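PDB 6NOB: beta-fructofuranosidase from Bifidobacterium adolescentis, which probably hydrolyses the terminal beta-fructofuranosyl linkage of sugars such as sucrose, as a glycoside hydrolase of family 32. Local coordinates for residues Gln399-Gln404 with Val571-Gly576; Trp428-Thr433 with Ala602-Phe607; Thr433-Thr438 with Gly452-Phe457; Met472-Glu477 with Val591-Leu596; Met534-Gly539 with Val583-Asp588. One frame throughout, in Å; residues are numbered along the deposited sequence.

Interaction 1: Gln399-Gln404 with Val571-Gly576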
# COMPACT_ATOMS: atom_id res chain seq x y z
N GLN A 399 8.01 5.89 21.05
CA GLN A 399 8.77 6.85 20.26
C GLN A 399 7.90 7.85 19.51
O GLN A 399 8.43 8.82 18.96
CB GLN A 399 9.66 6.11 19.26
CG GLN A 399 10.75 5.25 19.90
CD GLN A 399 10.22 3.91 20.39
OE1 GLN A 399 9.11 3.50 20.05
NE2 GLN A 399 11.03 3.23 21.19
N GLY A 400 6.58 7.63 19.46
CA GLY A 400 5.68 8.54 18.80
C GLY A 400 5.22 8.12 17.42
O GLY A 400 4.50 8.89 16.77
N ARG A 401 5.59 6.93 16.97
CA ARG A 401 5.25 6.48 15.62
C ARG A 401 3.83 5.92 15.60
O ARG A 401 3.48 5.03 16.38
CB ARG A 401 6.25 5.43 15.14
CG ARG A 401 7.67 5.98 14.97
CD ARG A 401 8.70 4.88 14.71
NE ARG A 401 8.93 4.03 15.87
CZ ARG A 401 10.05 3.35 16.09
NH1 ARG A 401 11.06 3.42 15.23
NH2 ARG A 401 10.16 2.59 17.17
N PHE A 402 3.01 6.46 14.70
CA PHE A 402 1.57 6.19 14.67
C PHE A 402 1.26 5.02 13.75
O PHE A 402 1.70 4.99 12.60
CB PHE A 402 0.83 7.45 14.20
CG PHE A 402 -0.67 7.33 14.21
CD1 PHE A 402 -1.36 7.11 15.39
CD2 PHE A 402 -1.39 7.47 13.03
CE1 PHE A 402 -2.75 7.02 15.39
CE2 PHE A 402 -2.77 7.39 13.03
CZ PHE A 402 -3.45 7.16 14.21
N GLN A 403 0.51 4.05 14.27
CA GLN A 403 0.00 2.90 13.51
C GLN A 403 1.13 2.18 12.77
O GLN A 403 1.13 2.03 11.54
CB GLN A 403 -1.12 3.33 12.56
CG GLN A 403 -2.31 3.97 13.30
CD GLN A 403 -3.58 4.06 12.46
OE1 GLN A 403 -4.67 4.25 13.00
NE2 GLN A 403 -3.44 3.93 11.14
N GLN A 404 2.11 1.73 13.55
CA GLN A 404 3.21 0.95 13.01
C GLN A 404 2.73 -0.45 12.63
O GLN A 404 1.76 -0.97 13.18
CB GLN A 404 4.33 0.86 14.04
CG GLN A 404 5.12 2.14 14.20
CD GLN A 404 6.16 2.32 13.11
OE1 GLN A 404 5.84 2.71 11.99
NE2 GLN A 404 7.41 2.01 13.44
N VAL A 571 9.42 12.94 16.77
CA VAL A 571 9.29 11.49 16.82
C VAL A 571 10.67 10.86 16.78
O VAL A 571 11.52 11.24 15.96
CB VAL A 571 8.41 10.98 15.67
CG1 VAL A 571 8.36 9.46 15.67
CG2 VAL A 571 7.02 11.58 15.77
N ASP A 572 10.90 9.89 17.66
CA ASP A 572 12.19 9.21 17.79
C ASP A 572 12.20 8.01 16.84
O ASP A 572 11.71 6.93 17.17
CB ASP A 572 12.42 8.78 19.23
CG ASP A 572 13.77 8.12 19.46
OD1 ASP A 572 14.62 8.16 18.55
OD2 ASP A 572 13.98 7.56 20.56
N PHE A 573 12.78 8.19 15.65
CA PHE A 573 12.82 7.12 14.65
C PHE A 573 14.00 6.18 14.93
O PHE A 573 14.89 5.98 14.11
CB PHE A 573 12.90 7.71 13.25
CG PHE A 573 11.71 8.56 12.89
CD1 PHE A 573 10.48 7.99 12.63
CD2 PHE A 573 11.84 9.94 12.82
CE1 PHE A 573 9.38 8.78 12.31
CE2 PHE A 573 10.75 10.73 12.49
CZ PHE A 573 9.53 10.15 12.24
N ASP A 574 13.97 5.58 16.12
CA ASP A 574 15.00 4.65 16.54
C ASP A 574 15.02 3.43 15.63
O ASP A 574 13.99 2.77 15.43
CB ASP A 574 14.75 4.23 17.99
CG ASP A 574 15.93 3.50 18.62
OD1 ASP A 574 16.74 2.90 17.88
OD2 ASP A 574 16.04 3.53 19.86
N SER A 575 16.20 3.12 15.08
CA SER A 575 16.31 1.97 14.18
C SER A 575 16.04 0.65 14.91
O SER A 575 15.65 -0.33 14.27
CB SER A 575 17.70 1.94 13.53
OG SER A 575 18.67 1.38 14.41
N GLY A 576 16.25 0.62 16.22
CA GLY A 576 15.96 -0.57 17.00
C GLY A 576 17.04 -1.63 17.00
O GLY A 576 16.80 -2.73 17.49
O HOH W 1 12.66 0.85 16.69

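Interaction 2: Trp428-Thr433 with Ala602-Phe607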
# COMPACT_ATOMS: atom_id res chain seq x y z
N TRP A 428 9.03 -4.04 14.77
CA TRP A 428 8.44 -3.26 13.69
C TRP A 428 9.06 -3.63 12.35
O TRP A 428 10.25 -3.92 12.25
CB TRP A 428 8.63 -1.76 13.94
CG TRP A 428 8.05 -1.25 15.24
CD1 TRP A 428 8.69 -0.49 16.17
CD2 TRP A 428 6.71 -1.43 15.72
NE1 TRP A 428 7.84 -0.20 17.21
CE2 TRP A 428 6.62 -0.77 16.96
CE3 TRP A 428 5.58 -2.10 15.23
CZ2 TRP A 428 5.45 -0.75 17.71
CZ3 TRP A 428 4.42 -2.08 15.98
CH2 TRP A 428 4.36 -1.41 17.21
N CYS A 429 8.23 -3.60 11.29
CA CYS A 429 8.73 -3.82 9.94
C CYS A 429 9.53 -2.62 9.43
O CYS A 429 10.42 -2.79 8.59
CB CYS A 429 7.57 -4.08 8.97
SG CYS A 429 6.63 -5.59 9.26
N ASP A 430 9.23 -1.42 9.92
CA ASP A 430 9.82 -0.20 9.39
C ASP A 430 9.90 0.82 10.52
O ASP A 430 8.87 1.18 11.10
CB ASP A 430 8.98 0.34 8.23
CG ASP A 430 9.71 1.40 7.43
OD1 ASP A 430 9.92 2.51 7.95
OD2 ASP A 430 10.09 1.11 6.27
N PHE A 431 11.10 1.29 10.83
CA PHE A 431 11.30 2.17 11.97
C PHE A 431 11.09 3.64 11.65
O PHE A 431 11.36 4.50 12.49
CB PHE A 431 12.69 1.94 12.60
CG PHE A 431 13.85 2.43 11.76
CD1 PHE A 431 14.27 3.75 11.82
CD2 PHE A 431 14.57 1.54 10.97
CE1 PHE A 431 15.35 4.19 11.07
CE2 PHE A 431 15.66 1.98 10.22
CZ PHE A 431 16.05 3.30 10.27
N GLY A 432 10.59 3.96 10.45
CA GLY A 432 10.19 5.31 10.14
C GLY A 432 8.75 5.57 10.51
O GLY A 432 8.31 5.19 11.60
N THR A 433 7.99 6.22 9.63
CA THR A 433 6.56 6.40 9.85
C THR A 433 5.84 6.47 8.51
O THR A 433 6.38 6.98 7.53
CB THR A 433 6.26 7.66 10.68
OG1 THR A 433 4.86 7.71 10.96
CG2 THR A 433 6.68 8.92 9.93
N ALA A 602 14.77 -1.85 8.59
CA ALA A 602 14.45 -0.95 7.49
C ALA A 602 13.68 0.24 8.02
O ALA A 602 12.86 0.10 8.93
CB ALA A 602 13.64 -1.66 6.40
N GLY A 603 13.95 1.42 7.46
CA GLY A 603 13.27 2.63 7.88
C GLY A 603 12.98 3.58 6.74
O GLY A 603 13.87 3.85 5.91
N SER A 604 11.76 4.11 6.68
CA SER A 604 11.33 4.89 5.52
C SER A 604 10.23 5.85 5.93
O SER A 604 9.53 5.64 6.93
CB SER A 604 10.86 3.98 4.39
OG SER A 604 9.78 3.16 4.81
N MET A 605 10.07 6.91 5.13
CA MET A 605 9.05 7.93 5.36
C MET A 605 9.04 8.89 4.19
O MET A 605 10.02 9.01 3.45
CB MET A 605 9.29 8.70 6.66
CG MET A 605 10.47 9.65 6.61
SD MET A 605 10.78 10.47 8.18
CE MET A 605 11.20 9.06 9.21
N LEU A 606 7.92 9.59 4.03
CA LEU A 606 7.83 10.67 3.06
C LEU A 606 8.63 11.87 3.53
O LEU A 606 8.59 12.25 4.71
CB LEU A 606 6.37 11.08 2.84
CG LEU A 606 5.39 10.02 2.35
CD1 LEU A 606 4.01 10.62 2.16
CD2 LEU A 606 5.88 9.39 1.06
N PHE A 607 9.37 12.48 2.61
CA PHE A 607 10.09 13.72 2.91
C PHE A 607 10.34 14.45 1.59
O PHE A 607 11.16 14.01 0.79
CB PHE A 607 11.41 13.43 3.62
CG PHE A 607 12.17 14.68 3.99
CD1 PHE A 607 13.11 15.21 3.12
CD2 PHE A 607 11.93 15.32 5.19
CE1 PHE A 607 13.80 16.36 3.45
CE2 PHE A 607 12.62 16.47 5.53
CZ PHE A 607 13.55 16.99 4.65
O HOH W 2 12.77 -3.88 9.81
O HOH W 3 5.48 8.43 5.41

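Interaction 3: Thr433-Thr438 with Gly452-Phe457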
# COMPACT_ATOMS: atom_id res chain seq x y z
N THR A 433 7.99 6.22 9.63
CA THR A 433 6.56 6.40 9.85
C THR A 433 5.84 6.47 8.51
O THR A 433 6.38 6.98 7.53
CB THR A 433 6.26 7.66 10.68
OG1 THR A 433 4.86 7.71 10.96
CG2 THR A 433 6.68 8.92 9.93
N GLY A 434 4.62 5.93 8.48
CA GLY A 434 3.80 5.98 7.30
C GLY A 434 3.92 4.80 6.37
O GLY A 434 3.17 4.72 5.39
N TYR A 435 4.85 3.88 6.63
CA TYR A 435 4.92 2.62 5.91
C TYR A 435 3.80 1.73 6.44
O TYR A 435 3.87 1.23 7.57
CB TYR A 435 6.29 1.98 6.09
CG TYR A 435 6.46 0.64 5.41
CD1 TYR A 435 6.76 0.57 4.05
CD2 TYR A 435 6.35 -0.54 6.12
CE1 TYR A 435 6.93 -0.66 3.42
CE2 TYR A 435 6.53 -1.77 5.51
CZ TYR A 435 6.81 -1.82 4.16
OH TYR A 435 6.98 -3.04 3.54
N TYR A 436 2.75 1.56 5.64
CA TYR A 436 1.49 1.04 6.15
C TYR A 436 0.88 0.06 5.15
O TYR A 436 1.27 0.00 3.98
CB TYR A 436 0.50 2.19 6.42
CG TYR A 436 -0.63 1.83 7.36
CD1 TYR A 436 -0.39 1.63 8.71
CD2 TYR A 436 -1.93 1.71 6.89
CE1 TYR A 436 -1.42 1.30 9.57
CE2 TYR A 436 -2.96 1.39 7.75
CZ TYR A 436 -2.70 1.18 9.09
OH TYR A 436 -3.73 0.86 9.94
N ALA A 437 -0.08 -0.72 5.65
CA ALA A 437 -0.93 -1.57 4.82
C ALA A 437 -0.11 -2.57 4.00
O ALA A 437 -0.28 -2.70 2.79
CB ALA A 437 -1.82 -0.72 3.91
N THR A 438 0.78 -3.29 4.68
CA THR A 438 1.62 -4.26 4.01
C THR A 438 0.81 -5.46 3.54
O THR A 438 -0.08 -5.94 4.25
CB THR A 438 2.74 -4.74 4.94
OG1 THR A 438 2.16 -5.25 6.15
CG2 THR A 438 3.69 -3.61 5.27
N GLY A 452 4.20 -2.04 0.50
CA GLY A 452 3.55 -1.20 1.47
C GLY A 452 3.11 0.11 0.84
O GLY A 452 3.59 0.50 -0.23
N TRP A 453 2.17 0.77 1.50
CA TRP A 453 1.65 2.06 1.07
C TRP A 453 2.19 3.14 1.99
O TRP A 453 2.13 3.00 3.22
CB TRP A 453 0.12 2.07 1.07
CG TRP A 453 -0.51 3.45 1.15
CD1 TRP A 453 -0.28 4.51 0.31
CD2 TRP A 453 -1.48 3.91 2.10
NE1 TRP A 453 -1.04 5.59 0.69
CE2 TRP A 453 -1.78 5.25 1.79
CE3 TRP A 453 -2.12 3.31 3.20
CZ2 TRP A 453 -2.70 6.00 2.52
CZ3 TRP A 453 -3.02 4.06 3.93
CH2 TRP A 453 -3.30 5.39 3.59
N PHE A 454 2.73 4.21 1.41
CA PHE A 454 3.25 5.33 2.18
C PHE A 454 2.12 6.33 2.41
O PHE A 454 1.77 7.10 1.52
CB PHE A 454 4.43 5.98 1.47
CG PHE A 454 5.73 5.25 1.68
CD1 PHE A 454 6.22 5.07 2.96
CD2 PHE A 454 6.44 4.74 0.61
CE1 PHE A 454 7.41 4.40 3.17
CE2 PHE A 454 7.63 4.07 0.81
CZ PHE A 454 8.12 3.89 2.09
N THR A 455 1.54 6.29 3.61
CA THR A 455 0.55 7.27 4.02
C THR A 455 1.25 8.49 4.60
O THR A 455 2.36 8.40 5.14
CB THR A 455 -0.43 6.67 5.04
OG1 THR A 455 -1.42 7.65 5.38
CG2 THR A 455 0.29 6.21 6.29
N ASP A 456 0.60 9.65 4.47
CA ASP A 456 1.25 10.93 4.72
C ASP A 456 1.12 11.36 6.18
O ASP A 456 0.54 12.39 6.52
CB ASP A 456 0.68 12.00 3.79
CG ASP A 456 1.47 13.29 3.84
OD1 ASP A 456 2.68 13.23 4.16
OD2 ASP A 456 0.88 14.37 3.59
N PHE A 457 1.71 10.56 7.07
CA PHE A 457 1.86 10.99 8.45
C PHE A 457 2.85 12.15 8.59
O PHE A 457 2.62 13.04 9.42
CB PHE A 457 2.28 9.81 9.34
CG PHE A 457 1.22 8.75 9.49
CD1 PHE A 457 -0.12 9.06 9.35
CD2 PHE A 457 1.58 7.44 9.76
CE1 PHE A 457 -1.09 8.08 9.48
CE2 PHE A 457 0.61 6.46 9.90
CZ PHE A 457 -0.73 6.78 9.76
O HOH W 3 5.48 8.43 5.41

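Interaction 4: Met472-Glu477 with Val591-Leu596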
# COMPACT_ATOMS: atom_id res chain seq x y z
N MET A 472 3.42 3.54 -3.46
CA MET A 472 3.83 2.27 -2.89
C MET A 472 5.32 2.29 -2.59
O MET A 472 6.10 3.01 -3.23
CB MET A 472 3.50 1.11 -3.83
CG MET A 472 2.04 1.04 -4.22
SD MET A 472 0.97 0.68 -2.81
CE MET A 472 -0.59 0.47 -3.65
N SER A 473 5.72 1.49 -1.61
CA SER A 473 7.12 1.27 -1.32
C SER A 473 7.80 0.57 -2.49
O SER A 473 7.15 0.09 -3.43
CB SER A 473 7.25 0.45 -0.04
OG SER A 473 6.89 -0.91 -0.27
N LEU A 474 9.13 0.55 -2.46
CA LEU A 474 9.79 -0.34 -3.40
C LEU A 474 9.68 -1.78 -2.89
O LEU A 474 9.78 -2.01 -1.68
CB LEU A 474 11.26 0.06 -3.57
CG LEU A 474 11.50 1.38 -4.31
CD1 LEU A 474 12.97 1.80 -4.21
CD2 LEU A 474 11.07 1.28 -5.77
N PRO A 475 9.45 -2.75 -3.77
CA PRO A 475 9.19 -4.12 -3.31
C PRO A 475 10.36 -4.70 -2.53
O PRO A 475 11.51 -4.64 -2.97
CB PRO A 475 8.93 -4.89 -4.61
CG PRO A 475 9.52 -4.04 -5.70
CD PRO A 475 9.39 -2.63 -5.24
N ARG A 476 10.05 -5.26 -1.36
CA ARG A 476 11.06 -5.81 -0.47
C ARG A 476 10.95 -7.32 -0.40
O ARG A 476 9.84 -7.88 -0.35
CB ARG A 476 10.93 -5.21 0.93
CG ARG A 476 11.15 -3.71 0.98
CD ARG A 476 10.82 -3.12 2.34
NE ARG A 476 10.76 -1.66 2.29
CZ ARG A 476 10.50 -0.89 3.34
NH1 ARG A 476 10.28 -1.43 4.53
NH2 ARG A 476 10.47 0.43 3.20
N GLU A 477 12.10 -7.99 -0.39
CA GLU A 477 12.15 -9.43 -0.18
C GLU A 477 12.31 -9.71 1.31
O GLU A 477 13.04 -9.00 2.01
CB GLU A 477 13.32 -10.05 -0.96
CG GLU A 477 13.41 -11.57 -0.86
CD GLU A 477 14.61 -12.14 -1.59
OE1 GLU A 477 15.20 -11.42 -2.42
OE2 GLU A 477 14.97 -13.31 -1.32
N VAL A 591 10.72 10.82 -0.99
CA VAL A 591 10.56 9.68 -0.10
C VAL A 591 11.92 9.03 0.09
O VAL A 591 12.72 8.95 -0.85
CB VAL A 591 9.51 8.68 -0.64
CG1 VAL A 591 9.91 8.16 -2.02
CG2 VAL A 591 9.28 7.53 0.34
N VAL A 592 12.19 8.58 1.32
CA VAL A 592 13.43 7.91 1.66
C VAL A 592 13.10 6.50 2.13
O VAL A 592 12.05 6.26 2.73
CB VAL A 592 14.24 8.68 2.73
CG1 VAL A 592 13.60 8.53 4.10
CG2 VAL A 592 15.69 8.22 2.76
N GLU A 593 13.99 5.56 1.81
CA GLU A 593 13.92 4.20 2.33
C GLU A 593 15.33 3.76 2.67
O GLU A 593 16.22 3.78 1.81
CB GLU A 593 13.28 3.24 1.32
CG GLU A 593 11.88 3.66 0.87
CD GLU A 593 11.16 2.58 0.10
OE1 GLU A 593 10.84 1.54 0.70
OE2 GLU A 593 10.90 2.78 -1.11
N VAL A 594 15.55 3.38 3.93
CA VAL A 594 16.88 3.10 4.46
C VAL A 594 16.92 1.66 4.95
O VAL A 594 16.00 1.21 5.64
CB VAL A 594 17.25 4.08 5.59
CG1 VAL A 594 18.60 3.73 6.18
CG2 VAL A 594 17.22 5.51 5.09
N PHE A 595 17.99 0.95 4.60
CA PHE A 595 18.19 -0.43 5.02
C PHE A 595 19.55 -0.54 5.71
O PHE A 595 20.57 -0.13 5.15
CB PHE A 595 18.10 -1.38 3.82
CG PHE A 595 16.78 -1.29 3.11
CD1 PHE A 595 16.58 -0.38 2.09
CD2 PHE A 595 15.72 -2.10 3.50
CE1 PHE A 595 15.36 -0.29 1.45
CE2 PHE A 595 14.49 -2.01 2.86
CZ PHE A 595 14.32 -1.10 1.83
N LEU A 596 19.55 -1.09 6.92
CA LEU A 596 20.75 -1.17 7.74
C LEU A 596 21.18 -2.62 7.89
O LEU A 596 20.35 -3.53 8.02
CB LEU A 596 20.50 -0.56 9.12
CG LEU A 596 19.94 0.86 9.13
CD1 LEU A 596 19.87 1.40 10.55
CD2 LEU A 596 20.80 1.77 8.26
O HOH W 4 11.58 -0.72 -0.12

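Interaction 5: Met534-Gly539 with Val583-Asp588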
# COMPACT_ATOMS: atom_id res chain seq x y z
N MET A 534 24.46 11.63 8.60
CA MET A 534 24.29 11.58 7.15
C MET A 534 23.14 12.50 6.77
O MET A 534 21.98 12.20 7.06
CB MET A 534 24.02 10.14 6.68
CG MET A 534 25.26 9.26 6.63
SD MET A 534 24.89 7.53 6.26
CE MET A 534 24.35 7.65 4.55
N VAL A 535 23.46 13.62 6.14
CA VAL A 535 22.45 14.53 5.61
C VAL A 535 21.93 13.95 4.30
O VAL A 535 22.65 13.90 3.31
CB VAL A 535 23.01 15.94 5.40
CG1 VAL A 535 21.97 16.85 4.76
CG2 VAL A 535 23.50 16.52 6.72
N LEU A 536 20.67 13.49 4.31
CA LEU A 536 20.12 12.82 3.14
C LEU A 536 19.41 13.78 2.19
O LEU A 536 19.52 13.62 0.97
CB LEU A 536 19.14 11.72 3.59
CG LEU A 536 19.63 10.77 4.68
CD1 LEU A 536 18.56 9.74 5.01
CD2 LEU A 536 20.92 10.08 4.27
N ALA A 537 18.70 14.77 2.72
CA ALA A 537 17.97 15.70 1.87
C ALA A 537 17.58 16.93 2.69
O ALA A 537 17.50 16.88 3.92
CB ALA A 537 16.71 15.05 1.27
N LYS A 538 17.35 18.03 1.97
CA LYS A 538 16.85 19.26 2.54
C LYS A 538 15.65 19.72 1.73
O LYS A 538 15.47 19.31 0.58
CB LYS A 538 17.92 20.36 2.56
CG LYS A 538 18.99 20.19 3.63
CD LYS A 538 20.30 20.85 3.22
CE LYS A 538 21.09 21.31 4.44
NZ LYS A 538 22.56 21.34 4.17
N GLY A 539 14.85 20.59 2.33
CA GLY A 539 13.68 21.11 1.65
C GLY A 539 12.93 22.15 2.45
O GLY A 539 13.53 22.96 3.16
N VAL A 583 24.94 1.08 5.79
CA VAL A 583 23.78 1.95 5.59
C VAL A 583 23.51 2.01 4.09
O VAL A 583 24.36 2.45 3.32
CB VAL A 583 24.01 3.35 6.16
CG1 VAL A 583 22.82 4.25 5.82
CG2 VAL A 583 24.23 3.29 7.66
N GLU A 584 22.33 1.55 3.69
CA GLU A 584 21.89 1.60 2.30
C GLU A 584 20.69 2.52 2.19
O GLU A 584 19.70 2.33 2.90
CB GLU A 584 21.55 0.19 1.78
CG GLU A 584 21.52 0.09 0.28
CD GLU A 584 21.38 -1.34 -0.22
OE1 GLU A 584 20.43 -2.04 0.19
OE2 GLU A 584 22.23 -1.76 -1.04
N VAL A 585 20.79 3.53 1.32
CA VAL A 585 19.80 4.60 1.25
C VAL A 585 19.25 4.70 -0.17
O VAL A 585 20.02 4.78 -1.13
CB VAL A 585 20.41 5.96 1.67
CG1 VAL A 585 19.35 7.05 1.62
CG2 VAL A 585 21.03 5.86 3.05
N PHE A 586 17.93 4.69 -0.28
CA PHE A 586 17.22 5.06 -1.51
C PHE A 586 16.44 6.34 -1.22
O PHE A 586 15.49 6.32 -0.42
CB PHE A 586 16.26 3.96 -1.97
CG PHE A 586 16.93 2.68 -2.39
CD1 PHE A 586 17.35 1.75 -1.45
CD2 PHE A 586 17.09 2.38 -3.74
CE1 PHE A 586 17.94 0.56 -1.85
CE2 PHE A 586 17.68 1.20 -4.14
CZ PHE A 586 18.11 0.29 -3.19
N PHE A 587 16.82 7.44 -1.85
CA PHE A 587 16.05 8.67 -1.78
C PHE A 587 15.54 9.02 -3.17
O PHE A 587 16.34 9.21 -4.10
CB PHE A 587 16.85 9.84 -1.21
CG PHE A 587 16.04 11.09 -1.05
CD1 PHE A 587 15.14 11.20 0.00
CD2 PHE A 587 16.13 12.12 -1.96
CE1 PHE A 587 14.37 12.34 0.15
CE2 PHE A 587 15.36 13.26 -1.82
CZ PHE A 587 14.48 13.37 -0.76
N ASP A 588 14.22 9.14 -3.31
CA ASP A 588 13.57 9.30 -4.60
C ASP A 588 12.70 10.57 -4.57
O ASP A 588 11.48 10.50 -4.48
CB ASP A 588 12.74 8.05 -4.94
CG ASP A 588 12.11 8.12 -6.32
OD1 ASP A 588 12.58 8.92 -7.16
OD2 ASP A 588 11.15 7.37 -6.56

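Interaction 1: Gln399-Gln404 with Val571-Gly576
The guanidinium group of R401 has the carbonyl O of D572 over one face, displaced toward its rim, while the carbonyl O of D574 and a water lie at its edge, in its plane. The ring of F573 carries V571 CG1 over one face and is approached obliquely by R401 CD, 4.1 Å from F573 CD1. The contact illustrates how a family 32 enzyme joins its propeller to its C-terminal beta-sandwich: the loop 399-404, between two propeller strands, meets the edge strand 573-574 of the sandwich. R401 bends at its third torsion (chi3 -69°), which turns NH1 to donate to D574 O at 3.0 Å. The water adds a second bridge, accepting from R401 NH2 at 3.1 Å and donating to D574 O. From the propeller side, NE forms a salt bridge with D397, and NH1 donates a second bond, to F431 O. A leucine at R401 would probably leave the carboxylate of D397 without its charge mate and deprive D574 O of its in-plane donor. The backbone N of D572 donates to O of Q399 at 3.0 Å in a nearly straight bond (162°), and V571 CG1 packs on R401 CG at 3.6 Å. G400, at a positive phi, puts only its backbone beside V571 CG2, its O 3.8 Å away. D572 is fixed in turn through its carboxylate, paired with R560. Just beyond, an Asx turn forms, in which G576 N donates to D574 OD1 at 2.9 Å from above the carboxylate plane.

Interaction 2: Trp428-Thr433 with Ala602-Phe607
D430 OD1 is gripped by two backbone amides, one from each segment. S604 N reaches its syn lone pair at 2.7 Å, and G432 N comes in on the anti side at 3.0 Å, closing an Asx turn. The other oxygen, OD2, takes a short bond of 2.5 Å from S604 OG, which approaches from above the carboxylate plane, and it also forms a salt bridge with R476. This is a clear case of one buried carboxylate shaping its own loop while tying it to a strand. An alanine in place of D430 would probably leave the amide of S604 without its acceptor, set the turn at G432 free to relax and cost R476 a counter-charge. Beside the carboxylate, F431 N donates to A602 O at 2.9 Å, in the carbonyl plane. The F431 side chain takes the crowded position between backbone N and carbonyl carbon (chi1 70°), which lays its ring over G603 in a CH-pi contact, with G603 CA 3.6 Å from the centroid of the F431 ring. Because G603 is a glycine, the ring can lie directly on its backbone. Two waters extend the seam, joining C429 O to A602 N and T433 O to L606 N. The loop, from the propeller, runs along the edge strand 601-606 of the sandwich, whose other side pairs with strand 591-596, while L561 of strand 558-564 packs on F431 and M605.

Interaction 3: Thr433-Thr438 with Gly452-Phe457
From its CB onward, Y435 runs across F454 and G452. Its CB lies 4.0 Å from F454 CE1, and CD1 is as near to that same carbon. CE1 lies 3.9 Å from G452 CA, and the ring also makes a cation-pi contact with R476. With CG anti to the amide nitrogen (chi1 179°), the Y435 ring turns its edge toward the face of F454, an offset edge-to-face pair with planes 60° apart. These residues lie on one face of an antiparallel hairpin, and Y436 and W453 occupy the other, where Y436 CD2 touches W453 CZ3 at 3.9 Å and A437 CB meets the indole edge. The backbone pairing is a textbook example: Y436 and W453 form a hydrogen-bonded pair, with N to O distances of 2.9 Å from Y436 N to W453 O and 2.7 Å from W453 N to Y436 O. Beyond the non-hydrogen-bonded pair Y435-F454, T455 N donates to a lone pair of G434 O. G434, with its positive phi, has no side chain to press on T455 O, and its CA lies 3.6 Å from F457 CD2. The hairpin begins the last propeller blade in chain order: strand 448-454 continues the sheet to strand 468-481, W453 leans on N130 to P132 of strand 127-138, and F454 rests against S604 and L606 of the sandwich strand 601-606.

Interaction 4: Met472-Glu477 with Val591-Leu596
A buried salt bridge between R476, on propeller strand 468-481, and E593, on sandwich strand 591-596, spans the interface between propeller and C-terminal sandwich. R476 NH2 donates to the anti lone pair of E593 OE1 at 2.8 Å, almost perfectly straight at 177° and within the guanidinium plane. The second oxygen faces the backbone: L474 N donates to the syn lone pair of E593 OE2 at 3.2 Å, and H121 NE2 is a further partner of OE2. Both oxygens are thereby engaged, and L474 CG packs 3.5 Å from OE2. The glutamate reaches across because its chain is extended beyond CG (chi2 -168°). A water stitches the corner together, accepting from R476 NE and donating to L474 O, each at 2.7 Å, and donating also to E593 OE1. F595 adds an aromatic element: its CZ stands over a face of the guanidinium, 3.6 Å from R476 NE, with ring and guanidinium nearly perpendicular. The ring therefore offers its edge to the cation. R476 NH2 also donates to S604 OG. With carboxylates of E593 and D430 both at the guanidinium, each group would be expected to stay charged despite burial. The example fits the family 32 core, a five-bladed propeller packed against a C-terminal beta-sandwich.

Interaction 5: Met534-Gly539 with Val583-Asp588
F587 holds its CG anti to the backbone N (chi1 -176°), which places its ring face against A537, while M534 bends at its last torsion (chi3 69°) to bring CE toward V583 and V585. The contact belongs to the core of the C-terminal beta-sandwich, a good example of two sheets joined by side chains alone. Strand 532-540 belongs to one sheet and strand 582-588 to the other; the two segments run nearly parallel, with axes 8.7 Å apart, and no hydrogen bond crosses between them. A classic beta bulge, in which L536 and A537 both face L550, lets two consecutive side chains point toward the other sheet. L536 uses the chance to set CD2 4.3 Å from V585 CG1. M534 slides past the valines in the opposite direction, its SD 3.9 Å from V583 CG1 and its CE 4.1 Å from V585 CG2. V592 of the adjoining strand 591-596 fills in beside L536, V585 and F587, and F607 packs on A537. The closest approach belongs to A537, whose CB stands over the F587 ring face in a CH-pi contact, toward the rim and 3.5 Å from CZ.

Read from the N terminus, interaction 1 opens first, at 399-404, followed by interaction 2 at 428-433. Interaction 3 then closes the short hairpin within the last propeller blade and sits nested inside the loops of both. Interaction 4 opens at 472-477, still in the propeller, and interaction 5 at 534-539, in the sandwich. Closure comes at 571-576 for interaction 1, then in reverse order of opening for interactions 5, 4 and 2. Interaction 5 is thus nested in 4 and 4 in 2, while interaction 1 crosses all three. Interactions 1, 2 and 4 tie propeller to sandwich; interaction 5 joins the sandwich's own two sheets.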